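Quercetin 2,3-dioxygenase (Escherichia coli, PDB 1TQ5) catalyses the oxygen-dependent cleavage of quercetin in vitro as a metal-dependent dioxygenase of the pirin family, although its physiological role is unknown. Local coordinates at residues 39-52 against 105-119. Residues are numbered along the deposited sequence; the frame is centred on the assembly and turned at random.
Sequences ALRVINDDVIEAGQ and NPSSTERLHLYQIWI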
loop_
_atom_site.group_PDB
_atom_site.type_symbol
_atom_site.label_atom_id
_atom_site.label_comp_id
_atom_site.label_asym_id
_atom_site.label_seq_id
_atom_site.Cartn_x
_atom_site.Cartn_y
_atom_site.Cartn_z
ATOM N N ALA A 39 -11.047 2.037 5.154
ATOM C CA ALA A 39 -10.733 0.616 4.983
ATOM C C ALA A 39 -9.222 0.343 4.981
ATOM O O ALA A 39 -8.791 -0.810 5.051
ATOM C CB ALA A 39 -11.355 0.092 3.693
ATOM N N LEU A 40 -8.422 1.400 4.895
ATOM C CA LEU A 40 -6.966 1.252 4.899
ATOM C C LEU A 40 -6.513 1.124 6.347
ATOM O O LEU A 40 -6.558 2.086 7.113
ATOM C CB LEU A 40 -6.312 2.467 4.240
ATOM C CG LEU A 40 -4.801 2.402 4.020
ATOM C CD1 LEU A 40 -4.443 1.149 3.225
ATOM C CD2 LEU A 40 -4.346 3.658 3.297
ATOM N N ARG A 41 -6.072 -0.069 6.722
ATOM C CA ARG A 41 -5.668 -0.318 8.093
ATOM C C ARG A 41 -4.168 -0.350 8.358
ATOM O O ARG A 41 -3.721 0.056 9.428
ATOM C CB ARG A 41 -6.293 -1.634 8.577
ATOM C CG ARG A 41 -7.826 -1.636 8.606
ATOM C CD ARG A 41 -8.360 -0.455 9.402
ATOM N NE ARG A 41 -9.794 -0.546 9.650
ATOM C CZ ARG A 41 -10.362 -1.452 10.442
ATOM N NH1 ARG A 41 -9.617 -2.355 11.069
ATOM N NH2 ARG A 41 -11.679 -1.456 10.608
ATOM N N VAL A 42 -3.394 -0.824 7.389
ATOM C CA VAL A 42 -1.950 -0.936 7.572
ATOM C C VAL A 42 -1.116 -0.543 6.347
ATOM O O VAL A 42 -1.474 -0.849 5.208
ATOM C CB VAL A 42 -1.570 -2.394 7.938
ATOM C CG1 VAL A 42 -0.079 -2.509 8.192
ATOM C CG2 VAL A 42 -2.358 -2.859 9.160
ATOM N N ILE A 43 -0.016 0.164 6.601
ATOM C CA ILE A 43 0.948 0.538 5.569
ATOM C C ILE A 43 2.296 0.419 6.249
ATOM O O ILE A 43 2.711 1.298 7.018
ATOM C CB ILE A 43 0.814 1.991 5.044
ATOM C CG1 ILE A 43 -0.358 2.113 4.075
ATOM C CG2 ILE A 43 2.084 2.374 4.269
ATOM C CD1 ILE A 43 -1.685 1.916 4.706
ATOM N N ASN A 44 2.966 -0.695 5.994
ATOM C CA ASN A 44 4.266 -0.919 6.570
ATOM C C ASN A 44 5.317 -0.838 5.474
ATOM O O ASN A 44 5.197 -1.467 4.423
ATOM C CB ASN A 44 4.327 -2.279 7.268
ATOM C CG ASN A 44 3.514 -2.313 8.550
ATOM O OD1 ASN A 44 3.223 -1.268 9.136
ATOM N ND2 ASN A 44 3.156 -3.513 8.998
ATOM N N ASP A 45 6.325 -0.020 5.735
ATOM C CA ASP A 45 7.442 0.199 4.827
ATOM C C ASP A 45 8.527 -0.725 5.371
ATOM O O ASP A 45 9.227 -0.361 6.315
ATOM C CB ASP A 45 7.874 1.662 4.939
ATOM C CG ASP A 45 8.922 2.053 3.919
ATOM O OD1 ASP A 45 9.792 1.212 3.596
ATOM O OD2 ASP A 45 8.882 3.218 3.459
ATOM N N ASP A 46 8.660 -1.914 4.786
ATOM C CA ASP A 46 9.634 -2.900 5.271
ATOM C C ASP A 46 10.885 -3.120 4.434
ATOM O O ASP A 46 10.842 -3.167 3.206
ATOM C CB ASP A 46 8.977 -4.277 5.453
ATOM C CG ASP A 46 7.731 -4.233 6.318
ATOM O OD1 ASP A 46 7.670 -3.391 7.233
ATOM O OD2 ASP A 46 6.821 -5.061 6.087
ATOM N N VAL A 47 12.002 -3.285 5.127
ATOM C CA VAL A 47 13.281 -3.558 4.489
ATOM C C VAL A 47 13.783 -4.833 5.150
ATOM O O VAL A 47 14.010 -4.871 6.368
ATOM C CB VAL A 47 14.276 -2.415 4.715
ATOM C CG1 VAL A 47 15.664 -2.848 4.301
ATOM C CG2 VAL A 47 13.842 -1.200 3.912
ATOM N N ILE A 48 13.943 -5.873 4.339
ATOM C CA ILE A 48 14.363 -7.181 4.814
ATOM C C ILE A 48 15.737 -7.620 4.315
ATOM O O ILE A 48 16.045 -7.516 3.133
ATOM C CB ILE A 48 13.322 -8.246 4.403
ATOM C CG1 ILE A 48 11.962 -7.887 5.011
ATOM C CG2 ILE A 48 13.773 -9.642 4.850
ATOM C CD1 ILE A 48 10.842 -8.828 4.607
ATOM N N GLU A 49 16.534 -8.136 5.245
ATOM C CA GLU A 49 17.887 -8.623 4.993
ATOM C C GLU A 49 17.891 -9.840 4.061
ATOM O O GLU A 49 16.954 -10.631 4.057
ATOM C CB GLU A 49 18.515 -8.995 6.340
ATOM C CG GLU A 49 19.950 -9.445 6.316
ATOM C CD GLU A 49 20.331 -10.094 7.631
ATOM O OE1 GLU A 49 19.619 -9.841 8.624
ATOM O OE2 GLU A 49 21.327 -10.848 7.679
ATOM N N ALA A 50 18.952 -9.993 3.281
ATOM C CA ALA A 50 19.053 -11.123 2.364
ATOM C C ALA A 50 18.826 -12.449 3.091
ATOM O O ALA A 50 19.363 -12.670 4.181
ATOM C CB ALA A 50 20.426 -11.130 1.691
ATOM N N GLY A 51 18.016 -13.316 2.488
ATOM C CA GLY A 51 17.745 -14.622 3.066
ATOM C C GLY A 51 16.792 -14.671 4.246
ATOM O O GLY A 51 16.480 -15.751 4.737
ATOM N N GLN A 52 16.335 -13.515 4.712
ATOM C CA GLN A 52 15.415 -13.465 5.843
ATOM C C GLN A 52 13.978 -13.233 5.405
ATOM O O GLN A 52 13.708 -12.976 4.230
ATOM C CB GLN A 52 15.830 -12.360 6.814
ATOM C CG GLN A 52 16.874 -12.792 7.828
ATOM C CD GLN A 52 16.285 -13.649 8.940
ATOM O OE1 GLN A 52 17.014 -14.198 9.764
ATOM N NE2 GLN A 52 14.956 -13.754 8.971
ATOM N N ASN A 105 13.098 -13.059 1.645
ATOM C CA ASN A 105 13.981 -12.515 0.631
ATOM C C ASN A 105 14.819 -13.680 0.125
ATOM O O ASN A 105 15.676 -14.188 0.843
ATOM C CB ASN A 105 14.881 -11.454 1.254
ATOM C CG ASN A 105 15.819 -10.825 0.252
ATOM O OD1 ASN A 105 15.878 -11.232 -0.908
ATOM N ND2 ASN A 105 16.562 -9.827 0.696
ATOM N N PRO A 106 14.566 -14.138 -1.112
ATOM C CA PRO A 106 15.316 -15.262 -1.690
ATOM C C PRO A 106 16.768 -14.938 -2.044
ATOM O O PRO A 106 17.604 -15.835 -2.175
ATOM C CB PRO A 106 14.489 -15.627 -2.918
ATOM C CG PRO A 106 13.951 -14.293 -3.355
ATOM C CD PRO A 106 13.507 -13.686 -2.034
ATOM N N SER A 107 17.070 -13.657 -2.208
ATOM C CA SER A 107 18.426 -13.256 -2.542
ATOM C C SER A 107 19.362 -13.616 -1.393
ATOM O O SER A 107 19.027 -13.423 -0.224
ATOM C CB SER A 107 18.481 -11.753 -2.800
ATOM O OG SER A 107 19.817 -11.321 -2.958
ATOM N N SER A 108 20.533 -14.144 -1.725
ATOM C CA SER A 108 21.498 -14.514 -0.702
ATOM C C SER A 108 22.478 -13.371 -0.489
ATOM O O SER A 108 23.382 -13.473 0.338
ATOM C CB SER A 108 22.267 -15.774 -1.115
ATOM O OG SER A 108 23.093 -15.530 -2.245
ATOM N N THR A 109 22.289 -12.276 -1.221
ATOM C CA THR A 109 23.199 -11.144 -1.105
ATOM C C THR A 109 22.578 -9.760 -1.301
ATOM O O THR A 109 23.263 -8.750 -1.147
ATOM C CB THR A 109 24.354 -11.300 -2.111
ATOM O OG1 THR A 109 25.284 -10.222 -1.951
ATOM C CG2 THR A 109 23.814 -11.297 -3.540
ATOM N N GLU A 110 21.291 -9.699 -1.631
ATOM C CA GLU A 110 20.633 -8.413 -1.865
ATOM C C GLU A 110 19.417 -8.211 -0.957
ATOM O O GLU A 110 18.658 -9.148 -0.714
ATOM C CB GLU A 110 20.211 -8.327 -3.332
ATOM C CG GLU A 110 19.849 -6.935 -3.815
ATOM C CD GLU A 110 19.426 -6.927 -5.272
ATOM O OE1 GLU A 110 20.205 -7.425 -6.114
ATOM O OE2 GLU A 110 18.321 -6.423 -5.571
ATOM N N ARG A 111 19.233 -6.988 -0.462
ATOM C CA ARG A 111 18.112 -6.693 0.428
ATOM C C ARG A 111 16.775 -6.582 -0.295
ATOM O O ARG A 111 16.713 -6.470 -1.528
ATOM C CB ARG A 111 18.361 -5.393 1.200
ATOM C CG ARG A 111 18.276 -4.141 0.354
ATOM C CD ARG A 111 18.342 -2.879 1.215
ATOM N NE ARG A 111 18.185 -1.686 0.391
ATOM C CZ ARG A 111 17.983 -0.461 0.860
ATOM N NH1 ARG A 111 17.862 0.552 0.013
ATOM N NH2 ARG A 111 17.899 -0.246 2.166
ATOM N N LEU A 112 15.702 -6.618 0.486
ATOM C CA LEU A 112 14.355 -6.509 -0.047
ATOM C C LEU A 112 13.662 -5.300 0.573
ATOM O O LEU A 112 13.701 -5.104 1.783
ATOM C CB LEU A 112 13.562 -7.784 0.259
ATOM C CG LEU A 112 12.035 -7.762 0.103
ATOM C CD1 LEU A 112 11.638 -7.531 -1.344
ATOM C CD2 LEU A 112 11.474 -9.091 0.604
ATOM N N HIS A 113 13.043 -4.482 -0.267
ATOM C CA HIS A 113 12.327 -3.306 0.206
ATOM C C HIS A 113 10.905 -3.368 -0.333
ATOM O O HIS A 113 10.693 -3.394 -1.550
ATOM C CB HIS A 113 13.019 -2.035 -0.280
ATOM C CG HIS A 113 12.426 -0.779 0.269
ATOM N ND1 HIS A 113 12.840 0.472 -0.132
ATOM C CD2 HIS A 113 11.454 -0.578 1.190
ATOM C CE1 HIS A 113 12.148 1.390 0.519
ATOM N NE2 HIS A 113 11.301 0.779 1.328
ATOM N N LEU A 114 9.925 -3.400 0.564
ATOM C CA LEU A 114 8.540 -3.473 0.132
ATOM C C LEU A 114 7.541 -2.764 1.034
ATOM O O LEU A 114 7.843 -2.409 2.175
ATOM C CB LEU A 114 8.117 -4.938 -0.007
ATOM C CG LEU A 114 8.176 -5.816 1.252
ATOM C CD1 LEU A 114 7.144 -5.359 2.260
ATOM C CD2 LEU A 114 7.920 -7.260 0.878
ATOM N N TYR A 115 6.349 -2.548 0.487
ATOM C CA TYR A 115 5.248 -1.958 1.227
ATOM C C TYR A 115 4.287 -3.109 1.493
ATOM O O TYR A 115 3.977 -3.878 0.587
ATOM C CB TYR A 115 4.508 -0.899 0.405
ATOM C CG TYR A 115 5.004 0.518 0.585
ATOM C CD1 TYR A 115 5.733 1.155 -0.418
ATOM C CD2 TYR A 115 4.721 1.233 1.750
ATOM C CE1 TYR A 115 6.167 2.474 -0.267
ATOM C CE2 TYR A 115 5.151 2.552 1.912
ATOM C CZ TYR A 115 5.874 3.166 0.896
ATOM O OH TYR A 115 6.293 4.473 1.039
ATOM N N GLN A 116 3.841 -3.241 2.734
ATOM C CA GLN A 116 2.876 -4.277 3.097
ATOM C C GLN A 116 1.605 -3.529 3.476
ATOM O O GLN A 116 1.549 -2.879 4.516
ATOM C CB GLN A 116 3.377 -5.104 4.281
ATOM C CG GLN A 116 4.296 -6.244 3.888
ATOM C CD GLN A 116 3.580 -7.328 3.102
ATOM O OE1 GLN A 116 2.707 -8.024 3.625
ATOM N NE2 GLN A 116 3.945 -7.473 1.839
ATOM N N ILE A 117 0.595 -3.627 2.620
ATOM C CA ILE A 117 -0.676 -2.933 2.810
ATOM C C ILE A 117 -1.827 -3.856 3.224
ATOM O O ILE A 117 -2.027 -4.905 2.618
ATOM C CB ILE A 117 -1.085 -2.226 1.500
ATOM C CG1 ILE A 117 0.093 -1.402 0.958
ATOM C CG2 ILE A 117 -2.311 -1.361 1.730
ATOM C CD1 ILE A 117 0.603 -0.351 1.910
ATOM N N TRP A 118 -2.588 -3.457 4.242
ATOM C CA TRP A 118 -3.733 -4.247 4.702
ATOM C C TRP A 118 -5.020 -3.466 4.485
ATOM O O TRP A 118 -5.145 -2.318 4.916
ATOM C CB TRP A 118 -3.625 -4.587 6.190
ATOM C CG TRP A 118 -2.554 -5.579 6.554
ATOM C CD1 TRP A 118 -1.404 -5.847 5.862
ATOM C CD2 TRP A 118 -2.487 -6.354 7.755
ATOM N NE1 TRP A 118 -0.625 -6.735 6.563
ATOM C CE2 TRP A 118 -1.266 -7.063 7.729
ATOM C CE3 TRP A 118 -3.339 -6.514 8.855
ATOM C CZ2 TRP A 118 -0.873 -7.920 8.763
ATOM C CZ3 TRP A 118 -2.949 -7.364 9.885
ATOM C CH2 TRP A 118 -1.726 -8.057 9.830
ATOM N N ILE A 119 -5.978 -4.098 3.818
ATOM C CA ILE A 119 -7.258 -3.467 3.547
ATOM C C ILE A 119 -8.392 -4.316 4.107
ATOM O O ILE A 119 -8.511 -5.497 3.787
ATOM C CB ILE A 119 -7.449 -3.269 2.034
ATOM C CG1 ILE A 119 -6.413 -2.263 1.528
ATOM C CG2 ILE A 119 -8.873 -2.780 1.730
ATOM C CD1 ILE A 119 -6.358 -2.149 0.026
#
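Val42 and Trp118 face each other as a hydrogen-bonded antiparallel pair, their side chains lying side by side with the two CB atoms 3.5 Å apart. The indole of Trp118, its CG anti to the carbonyl carbon (chi1 -70°), turns one face to the valine, and Val42 CG2 sits off-centre over it, 3.8 Å from Trp118 CD2. Beyond this pair the ring meets that of the metal-binding His59 at about a right angle, near a bound cadmium ion. Just upstream, a classic beta bulge sets Arg41 as well as Val42 opposite Trp118, whose carbonyl O takes a hydrogen bond from Arg41 N (3.0 Å) and a weak one from Val42 N.

Strands 40-48 and 112-119 are central neighbours in the larger antiparallel sheet of the N-terminal cupin domain of this bicupin. Val42, Asp46, Ile48, Gln116 and Trp118 share its metal-side face, where Gln116, its NE2 hydrogen-bonded to Thr66, lies close to Glu103, probably a metal ligand by similarity. On the other face, His113 NE2 donates to the syn side of Asp45 OD1 (2.8 Å), with ring and carboxylate planes only 19° apart; Asp45 OD2 is salt-bridged to Arg10, and Tyr115 OH bonds Gln186 of the C-terminal half.

At the far end, Ile48 CD1 rests 4.1 Å from Leu112 CD2, and Asn105 N donates to Gln52 O (2.7 Å), at the end of the type II turn from Glu49. With CG anti to the backbone N (chi1 -179°), the Asn105 amide lies against Ala50 and braces its own loop: ND2 donates to Glu110 O at 2.6 Å, in the carbonyl plane and on a lone pair, and weakly to Ile48 O, while OD1 accepts Ser107 N in an Asx turn. A leucine here would probably leave Glu110 O and Ser107 N without these mates and the 105-110 loop less firmly folded, although the backbone bond to Gln52 would remain.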